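Local coordinates for protein PaxB (Photorhabdus luminescens, PDB 6EK4) that probably serves as the B component of a two-component alpha-helical pore-forming toxin of the YaxAB type, at residues 172-175 and 176-180. Numbering follows the deposited sequence.
Sequences KNKA and KLVVD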
loop_
_atom_site.group_PDB
_atom_site.type_symbol
_atom_site.label_atom_id
_atom_site.label_comp_id
_atom_site.label_asym_id
_atom_site.label_seq_id
_atom_site.Cartn_x
_atom_site.Cartn_y
_atom_site.Cartn_z
ATOM N N LYS A 172 31.100 12.535 -9.042
ATOM C CA LYS A 172 31.756 13.048 -10.243
ATOM C C LYS A 172 32.986 13.887 -9.885
ATOM O O LYS A 172 34.028 13.777 -10.537
ATOM C CB LYS A 172 30.771 13.866 -11.083
ATOM C CG LYS A 172 31.107 13.908 -12.568
ATOM C CD LYS A 172 29.878 14.222 -13.410
ATOM C CE LYS A 172 30.075 13.829 -14.865
ATOM N NZ LYS A 172 28.787 13.830 -15.612
ATOM N N ASN A 173 32.858 14.719 -8.853
ATOM C CA ASN A 173 33.989 15.493 -8.332
ATOM C C ASN A 173 35.074 14.602 -7.730
ATOM O O ASN A 173 36.258 14.937 -7.790
ATOM C CB ASN A 173 33.521 16.506 -7.281
ATOM C CG ASN A 173 32.672 17.618 -7.872
ATOM O OD1 ASN A 173 32.441 17.670 -9.081
ATOM N ND2 ASN A 173 32.204 18.517 -7.015
ATOM N N LYS A 174 34.668 13.475 -7.147
ATOM C CA LYS A 174 35.613 12.499 -6.606
ATOM C C LYS A 174 36.359 11.800 -7.740
ATOM O O LYS A 174 37.575 11.623 -7.670
ATOM C CB LYS A 174 34.895 11.453 -5.749
ATOM C CG LYS A 174 35.807 10.714 -4.779
ATOM C CD LYS A 174 35.485 9.227 -4.686
ATOM C CE LYS A 174 34.059 8.961 -4.226
ATOM N NZ LYS A 174 33.776 7.502 -4.128
ATOM N N ALA A 175 35.623 11.410 -8.781
ATOM C CA ALA A 175 36.205 10.731 -9.943
ATOM C C ALA A 175 37.282 11.570 -10.634
ATOM O O ALA A 175 38.264 11.023 -11.139
ATOM C CB ALA A 175 35.117 10.353 -10.935
ATOM N N LYS A 176 37.097 12.889 -10.654
ATOM C CA LYS A 176 38.096 13.798 -11.218
ATOM C C LYS A 176 39.338 13.869 -10.327
ATOM O O LYS A 176 40.466 13.836 -10.818
ATOM C CB LYS A 176 37.520 15.207 -11.401
ATOM C CG LYS A 176 38.347 16.081 -12.339
ATOM C CD LYS A 176 38.645 17.452 -11.751
ATOM C CE LYS A 176 39.705 18.183 -12.564
ATOM N NZ LYS A 176 40.270 19.349 -11.830
ATOM N N LEU A 177 39.123 13.975 -9.020
ATOM C CA LEU A 177 40.223 14.004 -8.053
ATOM C C LEU A 177 41.004 12.687 -8.013
ATOM O O LEU A 177 42.198 12.688 -7.717
ATOM C CB LEU A 177 39.704 14.349 -6.650
ATOM C CG LEU A 177 39.621 15.832 -6.261
ATOM C CD1 LEU A 177 39.217 16.732 -7.422
ATOM C CD2 LEU A 177 38.667 16.005 -5.088
ATOM N N VAL A 178 40.333 11.574 -8.306
ATOM C CA VAL A 178 40.981 10.258 -8.320
ATOM C C VAL A 178 42.011 10.156 -9.448
ATOM O O VAL A 178 43.104 9.627 -9.234
ATOM C CB VAL A 178 39.952 9.102 -8.417
ATOM C CG1 VAL A 178 40.633 7.775 -8.738
ATOM C CG2 VAL A 178 39.163 8.981 -7.119
ATOM N N VAL A 179 41.672 10.652 -10.639
ATOM C CA VAL A 179 42.631 10.643 -11.752
ATOM C C VAL A 179 43.741 11.672 -11.523
ATOM O O VAL A 179 44.908 11.381 -11.771
ATOM C CB VAL A 179 41.968 10.825 -13.146
ATOM C CG1 VAL A 179 40.924 9.742 -13.382
ATOM C CG2 VAL A 179 41.345 12.204 -13.322
ATOM N N ASP A 180 43.380 12.854 -11.020
ATOM C CA ASP A 180 44.363 13.892 -10.679
ATOM C C ASP A 180 45.375 13.384 -9.651
ATOM O O ASP A 180 46.559 13.720 -9.714
ATOM C CB ASP A 180 43.666 15.148 -10.139
ATOM C CG ASP A 180 42.885 15.896 -11.209
ATOM O OD1 ASP A 180 42.688 15.346 -12.314
ATOM O OD2 ASP A 180 42.459 17.039 -10.939
#
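Lys174 and Val178 meet one turn apart on helix 149-193, which packs against helix 247-321 in an arrangement consistent with a coiled coil. The contact is local, between neighbouring turns of one alpha-helix. Val178 N donates to Lys174 O at 2.8 Å. Beside this bond Val178 CG2 lies close to Lys174 O, and the side chains barely touch, with Lys174 CD 4.4 Å from Val178 CG2. The CG2 methyl lies anti to its own carbonyl carbon, which turns it back toward the preceding turn. The polar end of Lys174 goes elsewhere: NZ hydrogen-bonds to Asn265 OD1 and forms a salt bridge with Glu171. Leu177 sets its branched end beside the carbonyl of Asn173, with CD1 3.5 Å from Asn173 O. That oxygen also accepts the hydrogen bond from Leu177 N at 3.3 Å. Lys174 and Leu177 together face helix 247-321 and pack on Ile261 and Ile264, so this side joins the two helices. Lys176 and Asp180 form an i to i+4 pair. The lysine chain bends at chi2 (-131°) and reaches along the helix, where NZ forms a salt bridge with Asp180 OD2 at 3.3 Å, and the hydrogen bond within it is weak.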